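Local coordinates for protein putative glycosyl hydrolase (Bacteroides thetaiotaomicron VPI-5482, PDB 3K11) that is probably a glycoside hydrolase of family 88 type, whose relatives release unsaturated uronic acids from the ends of oligosaccharides, although its own substrate is not established, at residues Ala49-Lys54 with Phe111-Glu116; Thr152-Leu157 with Asp167-Asn172; Ala227-Gln232 with Cys276-Val281. All blocks are in the same frame, centred on the assembly; numbering follows the deposited sequence.

Contact 1. Residues Ala49-Lys54 with Phe111-Glu116; sequences ARVVDK and FRFLAE
F113 lays one face of its ring against the backbone at A49, while V51 meets the far end of the same ring. The carbonyl carbon A49 C stands 3.5 Å above the ring plane, over its centre, and A49 O lies over the same face, 3.5 Å from F113 CE1. The methyl A49 CB makes a CH-pi contact, 4.0 Å from the ring centroid of F113 and 24° off the ring normal. An alanine suits this place because a small side chain lets its own peptide lie flat on the ring. At the tip of the ring F113 CZ is 3.5 Å from R50 N and 3.9 Å from V51 CG2, both approaching obliquely. The ring extends this far because F113 CG is anti to the backbone N (chi1 167°), which throws it outward from the helix. R50 turns away and puts its guanidinium in a salt bridge with E73. Cutting F113 back to an alanine would take away the ring, and is likely to leave the A49-R50 peptide without the face it lies on and V51 CG2 without this partner. F113 also touches L72, and V51 touches V117 and F121, one and two turns further along the helix. The contact seats the lead-in to strand 51-53, the middle strand of a small antiparallel sheet, and V51 itself, on helix 101-128 of a mainly helical fold, consistent with the alpha/alpha barrel of the six-hairpin clan.

Contact 2. Residues Thr152-Leu157 with Asp167-Asn172; sequences TAMIKL and DGLIQN
M154, modelled as selenomethionine, and I155 both pack against I170 on the next helix, while the far end of M154 runs out to L169. The two helix segments run in broadly opposed directions but steeply inclined, 138° between them and with axes 9.7 Å apart, a spacing that medium-sized aliphatic side chains fill well. Helices 148-160 and 167-180 follow one another across a short connection and form a helical hairpin, consistent with the six-hairpin clan. M154 has its CG beside the backbone N, and the chain is fully extended from there on, so different atoms along it serve different partners. Near the root, M154 CB lies 3.8 Å from I170 CG1. Further out, M154 SE is 3.8 Å from L169 CB, and at the tip M154 CE meets L169 CD1, also at 3.8 Å. A long unbranched chain suits this double task. The two isoleucines share a first torsion of -69° that places CG1 anti to the carbonyl carbon. With both chains so turned, I155 CG1 rests between two arms of its partner, 3.9 Å from both I170 CD1 and I170 CG2; the beta branch of I170 supplies the second arm. At the start of its helix, D167 takes a bond from Q171 one turn on: Q171 NE2 lies 3.0 Å from D167 OD1, meeting it on the syn side and 22° out of the carboxylate plane. Y217 OH binds the same oxygen, which ties this helix start to a neighbouring helix. Around the pair, helix 202-217 packs on I155 through Q213 and M214, helix 101-128 reaches M154 through F111, and helix 82-98 covers A153, K156 and L157.

Contact 3. Residues Ala227-Gln232 with Cys276-Val281; sequences AEAVKQ and CELLDV
A229 and V230 on one helix share a single partner, L278 on another, where two helices of the alpha/alpha barrel expected for the six-hairpin clan pack together. The interface is slight, with 106 Å² buried between the segments, and all three touching residues are buried. Going along 227-232, the first residue to matter is E228, which faces elsewhere: its carboxylate forms a salt bridge with R183. A229 follows, pointing toward the other helix. Its small methyl suits a place where the helices come close, the CA atoms of A229 and L278 being 7.5 Å apart; A229 CB meets L278 CD1 at 3.9 Å. V230 comes next and lies on the flank of the contact. Its branch CG2 approaches the other methyl of the leucine, L278 CD2, at 4.5 Å, a looser touch, and the valine also packs on Q288. L278 can serve both neighbours because its CG is anti to the backbone N (chi1 -178°), carrying the forked end across the gap with one methyl for each. The same leucine touches F233, one residue past the segment. K231, on the exposed side, suits its place with a long charged chain whose NZ bonds to D186 O. Q232 closes the segment, buried but well supplied: its amide oxygen accepts from F189 N and its NE2 donates to G187 O. The second use of that amide nitrogen is within the helix, where Q232 NE2 lies 2.9 Å from E228 OE2, on the anti side of the carboxylate and 31° out of its plane.

Overall arrangement
Contact 2 lies between the other two, its centre about 17 Å from each of theirs. Helix segment 111-116 links contacts 1 and 2 by apolar packing: F111 CE2 lies 3.6 Å from M154 CA, and A115 CA lies 3.8 Å from L169 CD1. Contacts 2 and 3 are joined differently, by a salt bridge in which K156 NZ is 2.7 Å from E277 OE2, supplying a positive partner for a buried carboxylate. Contacts 1 and 3 do not touch; their nearest atoms are about 12 Å apart and their centres about 32 Å. All six segments belong to the one family 88 region.

Contact 1. Residues Ala49-Lys54 with Phe111-Glu116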
loop_
_atom_site.group_PDB
_atom_site.type_symbol
_atom_site.label_atom_id
_atom_site.label_comp_id
_atom_site.label_asym_id
_atom_site.label_seq_id
_atom_site.Cartn_x
_atom_site.Cartn_y
_atom_site.Cartn_z
ATOM N N ALA A 49 -4.323 -14.942 -43.956
ATOM C CA ALA A 49 -3.947 -13.923 -44.919
ATOM C C ALA A 49 -4.654 -14.208 -46.226
ATOM O O ALA A 49 -4.030 -14.651 -47.185
ATOM C CB ALA A 49 -2.405 -13.902 -45.089
ATOM N N ARG A 50 -5.968 -13.987 -46.269
ATOM C CA ARG A 50 -6.748 -14.208 -47.486
ATOM C C ARG A 50 -7.844 -13.193 -47.579
ATOM O O ARG A 50 -8.280 -12.647 -46.558
ATOM C CB ARG A 50 -7.496 -15.553 -47.465
ATOM C CG ARG A 50 -6.735 -16.705 -46.955
ATOM C CD ARG A 50 -7.487 -18.013 -47.149
ATOM N NE ARG A 50 -6.578 -19.099 -46.849
ATOM C CZ ARG A 50 -6.346 -19.579 -45.641
ATOM N NH1 ARG A 50 -7.010 -19.140 -44.582
ATOM N NH2 ARG A 50 -5.491 -20.580 -45.502
ATOM N N VAL A 51 -8.297 -12.991 -48.805
ATOM C CA VAL A 51 -9.475 -12.177 -49.114
ATOM C C VAL A 51 -10.631 -13.131 -49.383
ATOM O O VAL A 51 -10.480 -14.111 -50.112
ATOM C CB VAL A 51 -9.229 -11.240 -50.321
ATOM C CG1 VAL A 51 -10.472 -10.453 -50.702
ATOM C CG2 VAL A 51 -8.050 -10.280 -49.987
ATOM N N VAL A 52 -11.793 -12.847 -48.790
ATOM C CA VAL A 52 -12.969 -13.672 -49.026
ATOM C C VAL A 52 -14.181 -12.783 -49.286
ATOM O O VAL A 52 -14.178 -11.599 -48.978
ATOM C CB VAL A 52 -13.300 -14.559 -47.800
ATOM C CG1 VAL A 52 -12.111 -15.470 -47.431
ATOM C CG2 VAL A 52 -13.683 -13.689 -46.603
ATOM N N ASP A 53 -15.209 -13.383 -49.859
ATOM C CA ASP A 53 -16.513 -12.749 -49.995
ATOM C C ASP A 53 -17.139 -12.673 -48.606
ATOM O O ASP A 53 -17.223 -13.687 -47.880
ATOM C CB ASP A 53 -17.380 -13.572 -50.904
ATOM C CG ASP A 53 -18.761 -12.961 -51.083
ATOM O OD1 ASP A 53 -19.572 -12.993 -50.134
ATOM O OD2 ASP A 53 -19.013 -12.476 -52.178
ATOM N N LYS A 54 -17.549 -11.471 -48.221
ATOM C CA LYS A 54 -18.043 -11.243 -46.886
ATOM C C LYS A 54 -19.348 -11.965 -46.580
ATOM O O LYS A 54 -19.658 -12.167 -45.413
ATOM C CB LYS A 54 -18.206 -9.749 -46.612
ATOM C CG LYS A 54 -19.278 -9.099 -47.405
ATOM C CD LYS A 54 -19.194 -7.589 -47.254
ATOM C CE LYS A 54 -20.313 -6.887 -48.019
ATOM N NZ LYS A 54 -20.103 -5.388 -48.125
ATOM N N PHE A 111 2.922 -9.303 -44.180
ATOM C CA PHE A 111 3.277 -8.016 -44.786
ATOM C C PHE A 111 3.214 -8.025 -46.297
ATOM O O PHE A 111 2.750 -7.070 -46.908
ATOM C CB PHE A 111 4.684 -7.550 -44.336
ATOM C CG PHE A 111 4.776 -7.078 -42.904
ATOM C CD1 PHE A 111 3.649 -6.840 -42.133
ATOM C CD2 PHE A 111 6.023 -6.768 -42.377
ATOM C CE1 PHE A 111 3.766 -6.356 -40.879
ATOM C CE2 PHE A 111 6.123 -6.266 -41.077
ATOM C CZ PHE A 111 5.013 -6.108 -40.345
ATOM N N ARG A 112 3.668 -9.103 -46.923
ATOM C CA ARG A 112 3.608 -9.176 -48.381
ATOM C C ARG A 112 2.146 -9.231 -48.863
ATOM O O ARG A 112 1.823 -8.668 -49.891
ATOM C CB ARG A 112 4.407 -10.372 -48.901
ATOM C CG ARG A 112 5.889 -10.146 -48.749
ATOM C CD ARG A 112 6.711 -11.363 -49.062
ATOM N NE ARG A 112 8.098 -11.067 -48.743
ATOM C CZ ARG A 112 8.955 -10.462 -49.562
ATOM N NH1 ARG A 112 8.608 -10.126 -50.787
ATOM N NH2 ARG A 112 10.178 -10.202 -49.155
ATOM N N PHE A 113 1.284 -9.902 -48.093
ATOM C CA PHE A 113 -0.120 -10.026 -48.396
ATOM C C PHE A 113 -0.768 -8.655 -48.297
ATOM O O PHE A 113 -1.495 -8.247 -49.180
ATOM C CB PHE A 113 -0.789 -10.998 -47.412
ATOM C CG PHE A 113 -2.304 -10.951 -47.444
ATOM C CD1 PHE A 113 -2.995 -11.457 -48.542
ATOM C CD2 PHE A 113 -3.020 -10.405 -46.402
ATOM C CE1 PHE A 113 -4.381 -11.425 -48.583
ATOM C CE2 PHE A 113 -4.402 -10.367 -46.422
ATOM C CZ PHE A 113 -5.088 -10.878 -47.517
ATOM N N LEU A 114 -0.530 -7.943 -47.212
ATOM C CA LEU A 114 -1.112 -6.607 -47.065
ATOM C C LEU A 114 -0.620 -5.663 -48.173
ATOM O O LEU A 114 -1.409 -4.879 -48.711
ATOM C CB LEU A 114 -0.799 -6.033 -45.694
ATOM C CG LEU A 114 -1.492 -6.703 -44.498
ATOM C CD1 LEU A 114 -0.984 -6.073 -43.200
ATOM C CD2 LEU A 114 -3.029 -6.631 -44.611
ATOM N N ALA A 115 0.671 -5.730 -48.499
ATOM C CA ALA A 115 1.242 -4.910 -49.617
ATOM C C ALA A 115 0.591 -5.234 -50.950
ATOM O O ALA A 115 0.340 -4.349 -51.790
ATOM C CB ALA A 115 2.776 -5.118 -49.712
ATOM N N GLU A 116 0.330 -6.514 -51.167
ATOM C CA GLU A 116 -0.269 -6.952 -52.396
ATOM C C GLU A 116 -1.702 -6.466 -52.512
ATOM O O GLU A 116 -2.091 -5.989 -53.564
ATOM C CB GLU A 116 -0.272 -8.465 -52.442
ATOM C CG GLU A 116 -0.860 -9.018 -53.718
ATOM C CD GLU A 116 -0.943 -10.516 -53.688
ATOM O OE1 GLU A 116 -0.832 -11.123 -52.586
ATOM O OE2 GLU A 116 -1.148 -11.070 -54.776
#

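Contact 2. Residues Thr152-Leu157 with Asp167-Asn172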
loop_
_atom_site.group_PDB
_atom_site.type_symbol
_atom_site.label_atom_id
_atom_site.label_comp_id
_atom_site.label_asym_id
_atom_site.label_seq_id
_atom_site.Cartn_x
_atom_site.Cartn_y
_atom_site.Cartn_z
ATOM N N THR A 152 6.221 0.585 -37.493
ATOM C CA THR A 152 7.488 0.289 -36.845
ATOM C C THR A 152 8.000 -1.079 -37.264
ATOM O O THR A 152 9.175 -1.226 -37.636
ATOM C CB THR A 152 7.339 0.379 -35.329
ATOM O OG1 THR A 152 6.979 1.735 -34.987
ATOM C CG2 THR A 152 8.621 -0.006 -34.559
ATOM N N ALA A 153 7.154 -2.093 -37.141
ATOM C CA ALA A 153 7.543 -3.461 -37.543
ATOM C C ALA A 153 7.903 -3.590 -39.024
ATOM O O ALA A 153 8.835 -4.332 -39.378
ATOM C CB ALA A 153 6.445 -4.443 -37.185
HETATM N N MSE A 154 7.171 -2.884 -39.895
HETATM C CA MSE A 154 7.438 -2.922 -41.336
HETATM C C MSE A 154 8.794 -2.312 -41.651
HETATM O O MSE A 154 9.521 -2.836 -42.463
HETATM C CB MSE A 154 6.354 -2.186 -42.109
HETATM C CG MSE A 154 5.062 -2.972 -42.167
HETATM SE SE MSE A 154 3.718 -1.976 -43.188
HETATM C CE MSE A 154 2.350 -3.330 -43.166
ATOM N N ILE A 155 9.124 -1.181 -41.003
ATOM C CA ILE A 155 10.470 -0.600 -41.136
ATOM C C ILE A 155 11.555 -1.590 -40.677
ATOM O O ILE A 155 12.503 -1.875 -41.412
ATOM C CB ILE A 155 10.581 0.701 -40.347
ATOM C CG1 ILE A 155 9.720 1.801 -40.999
ATOM C CG2 ILE A 155 12.039 1.176 -40.297
ATOM C CD1 ILE A 155 9.364 2.980 -39.958
ATOM N N LYS A 156 11.366 -2.193 -39.501
ATOM C CA LYS A 156 12.325 -3.139 -38.987
ATOM C C LYS A 156 12.610 -4.277 -39.943
ATOM O O LYS A 156 13.770 -4.607 -40.207
ATOM C CB LYS A 156 11.852 -3.711 -37.669
ATOM C CG LYS A 156 11.928 -2.747 -36.491
ATOM C CD LYS A 156 11.184 -3.345 -35.331
ATOM C CE LYS A 156 11.347 -2.573 -34.032
ATOM N NZ LYS A 156 10.559 -3.184 -32.912
ATOM N N LEU A 157 11.564 -4.861 -40.516
ATOM C CA LEU A 157 11.790 -5.986 -41.421
ATOM C C LEU A 157 12.321 -5.542 -42.781
ATOM O O LEU A 157 13.202 -6.182 -43.345
ATOM C CB LEU A 157 10.536 -6.849 -41.574
ATOM C CG LEU A 157 10.750 -8.214 -42.270
ATOM C CD1 LEU A 157 11.820 -9.036 -41.549
ATOM C CD2 LEU A 157 9.434 -8.997 -42.288
ATOM N N ASP A 167 7.254 -0.271 -48.751
ATOM C CA ASP A 167 7.551 1.162 -48.707
ATOM C C ASP A 167 6.294 1.999 -48.870
ATOM O O ASP A 167 6.152 3.004 -48.193
ATOM C CB ASP A 167 8.564 1.587 -49.756
ATOM C CG ASP A 167 8.949 3.062 -49.596
ATOM O OD1 ASP A 167 9.542 3.412 -48.556
ATOM O OD2 ASP A 167 8.599 3.876 -50.479
ATOM N N GLY A 168 5.371 1.598 -49.741
ATOM C CA GLY A 168 4.159 2.398 -49.917
ATOM C C GLY A 168 3.354 2.480 -48.625
ATOM O O GLY A 168 2.882 3.563 -48.217
ATOM N N LEU A 169 3.254 1.356 -47.916
ATOM C CA LEU A 169 2.509 1.341 -46.654
ATOM C C LEU A 169 3.218 2.171 -45.591
ATOM O O LEU A 169 2.573 2.900 -44.853
ATOM C CB LEU A 169 2.297 -0.097 -46.150
ATOM C CG LEU A 169 1.373 -0.965 -47.025
ATOM C CD1 LEU A 169 1.563 -2.429 -46.727
ATOM C CD2 LEU A 169 -0.046 -0.542 -46.735
ATOM N N ILE A 170 4.538 2.021 -45.501
ATOM C CA ILE A 170 5.359 2.783 -44.558
ATOM C C ILE A 170 5.206 4.274 -44.828
ATOM O O ILE A 170 4.961 5.065 -43.913
ATOM C CB ILE A 170 6.858 2.398 -44.616
ATOM C CG1 ILE A 170 7.104 1.002 -44.070
ATOM C CG2 ILE A 170 7.742 3.433 -43.912
ATOM C CD1 ILE A 170 8.501 0.459 -44.398
ATOM N N GLN A 171 5.320 4.688 -46.078
ATOM C CA GLN A 171 5.210 6.140 -46.356
ATOM C C GLN A 171 3.837 6.681 -45.995
ATOM O O GLN A 171 3.719 7.795 -45.444
ATOM C CB GLN A 171 5.530 6.463 -47.819
ATOM C CG GLN A 171 6.973 6.086 -48.272
ATOM C CD GLN A 171 8.052 6.808 -47.540
ATOM O OE1 GLN A 171 7.837 7.905 -47.025
ATOM N NE2 GLN A 171 9.231 6.188 -47.440
ATOM N N ASN A 172 2.795 5.904 -46.269
ATOM C CA ASN A 172 1.429 6.338 -45.955
ATOM C C ASN A 172 1.220 6.462 -44.448
ATOM O O ASN A 172 0.665 7.413 -43.951
ATOM C CB ASN A 172 0.433 5.332 -46.530
ATOM C CG ASN A 172 -1.005 5.786 -46.416
ATOM O OD1 ASN A 172 -1.334 6.878 -46.852
ATOM N ND2 ASN A 172 -1.870 4.941 -45.860
#

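Contact 3. Residues Ala227-Gln232 with Cys276-Val281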
loop_
_atom_site.group_PDB
_atom_site.type_symbol
_atom_site.label_atom_id
_atom_site.label_comp_id
_atom_site.label_asym_id
_atom_site.label_seq_id
_atom_site.Cartn_x
_atom_site.Cartn_y
_atom_site.Cartn_z
ATOM N N ALA A 227 15.986 13.437 -33.253
ATOM C CA ALA A 227 15.666 14.540 -32.397
ATOM C C ALA A 227 14.199 14.576 -32.068
ATOM O O ALA A 227 13.844 14.867 -30.936
ATOM C CB ALA A 227 16.145 15.875 -32.992
ATOM N N GLU A 228 13.332 14.309 -33.051
ATOM C CA GLU A 228 11.877 14.330 -32.787
ATOM C C GLU A 228 11.472 13.204 -31.865
ATOM O O GLU A 228 10.670 13.418 -30.950
ATOM C CB GLU A 228 11.099 14.270 -34.088
ATOM C CG GLU A 228 9.568 14.396 -33.931
ATOM C CD GLU A 228 9.123 15.736 -33.370
ATOM O OE1 GLU A 228 9.929 16.705 -33.347
ATOM O OE2 GLU A 228 7.947 15.821 -32.970
ATOM N N ALA A 229 12.049 12.020 -32.052
ATOM C CA ALA A 229 11.764 10.896 -31.133
ATOM C C ALA A 229 12.101 11.233 -29.682
ATOM O O ALA A 229 11.302 11.010 -28.748
ATOM C CB ALA A 229 12.496 9.637 -31.611
ATOM N N VAL A 230 13.283 11.811 -29.481
ATOM C CA VAL A 230 13.699 12.257 -28.142
ATOM C C VAL A 230 12.806 13.378 -27.566
ATOM O O VAL A 230 12.426 13.366 -26.390
ATOM C CB VAL A 230 15.191 12.652 -28.135
ATOM C CG1 VAL A 230 15.609 13.323 -26.809
ATOM C CG2 VAL A 230 16.053 11.365 -28.360
ATOM N N LYS A 231 12.491 14.347 -28.400
ATOM C CA LYS A 231 11.646 15.463 -27.996
ATOM C C LYS A 231 10.299 14.963 -27.525
ATOM O O LYS A 231 9.792 15.374 -26.491
ATOM C CB LYS A 231 11.458 16.388 -29.206
ATOM C CG LYS A 231 10.662 17.659 -28.898
ATOM C CD LYS A 231 10.394 18.517 -30.141
ATOM C CE LYS A 231 9.434 19.734 -29.779
ATOM N NZ LYS A 231 8.697 20.223 -30.954
ATOM N N GLN A 232 9.680 14.071 -28.295
ATOM C CA GLN A 232 8.431 13.449 -27.838
ATOM C C GLN A 232 8.628 12.765 -26.515
ATOM O O GLN A 232 7.858 12.948 -25.562
ATOM C CB GLN A 232 7.975 12.384 -28.849
ATOM C CG GLN A 232 7.494 12.968 -30.173
ATOM C CD GLN A 232 6.212 13.762 -30.087
ATOM O OE1 GLN A 232 5.383 13.517 -29.236
ATOM N NE2 GLN A 232 6.045 14.705 -31.017
ATOM N N CYS A 276 12.755 1.207 -24.306
ATOM C CA CYS A 276 13.553 0.157 -24.952
ATOM C C CYS A 276 13.658 0.352 -26.452
ATOM O O CYS A 276 14.744 0.247 -26.988
ATOM C CB CYS A 276 12.965 -1.235 -24.665
ATOM S SG CYS A 276 13.095 -1.750 -22.928
ATOM N N GLU A 277 12.543 0.637 -27.132
ATOM C CA GLU A 277 12.594 0.843 -28.568
ATOM C C GLU A 277 13.481 2.021 -28.974
ATOM O O GLU A 277 14.215 1.963 -29.981
ATOM C CB GLU A 277 11.200 1.039 -29.109
ATOM C CG GLU A 277 10.289 -0.204 -29.039
ATOM C CD GLU A 277 10.604 -1.230 -30.078
ATOM O OE1 GLU A 277 11.439 -2.101 -29.799
ATOM O OE2 GLU A 277 9.936 -1.228 -31.132
ATOM N N LEU A 278 13.399 3.102 -28.207
ATOM C CA LEU A 278 14.198 4.308 -28.445
ATOM C C LEU A 278 15.661 4.080 -28.128
ATOM O O LEU A 278 16.531 4.427 -28.918
ATOM C CB LEU A 278 13.626 5.481 -27.636
ATOM C CG LEU A 278 14.295 6.841 -27.773
ATOM C CD1 LEU A 278 14.384 7.242 -29.224
ATOM C CD2 LEU A 278 13.558 7.911 -26.921
ATOM N N LEU A 279 15.937 3.458 -26.985
ATOM C CA LEU A 279 17.311 3.144 -26.629
ATOM C C LEU A 279 17.991 2.099 -27.560
ATOM O O LEU A 279 19.235 2.059 -27.697
ATOM C CB LEU A 279 17.410 2.794 -25.143
ATOM C CG LEU A 279 17.195 3.928 -24.169
ATOM C CD1 LEU A 279 16.953 3.354 -22.813
ATOM C CD2 LEU A 279 18.355 4.954 -24.173
ATOM N N ASP A 280 17.181 1.272 -28.237
ATOM C CA ASP A 280 17.712 0.393 -29.273
ATOM C C ASP A 280 18.230 1.178 -30.459
ATOM O O ASP A 280 19.076 0.700 -31.193
ATOM C CB ASP A 280 16.615 -0.549 -29.781
ATOM C CG ASP A 280 16.327 -1.717 -28.828
ATOM O OD1 ASP A 280 17.137 -2.005 -27.900
ATOM O OD2 ASP A 280 15.272 -2.391 -29.052
ATOM N N VAL A 281 17.707 2.377 -30.687
ATOM C CA VAL A 281 18.051 3.153 -31.905
ATOM C C VAL A 281 19.092 4.246 -31.639
ATOM O O VAL A 281 19.986 4.488 -32.452
ATOM C CB VAL A 281 16.783 3.777 -32.494
ATOM C CG1 VAL A 281 17.101 4.675 -33.652
ATOM C CG2 VAL A 281 15.779 2.681 -32.956
#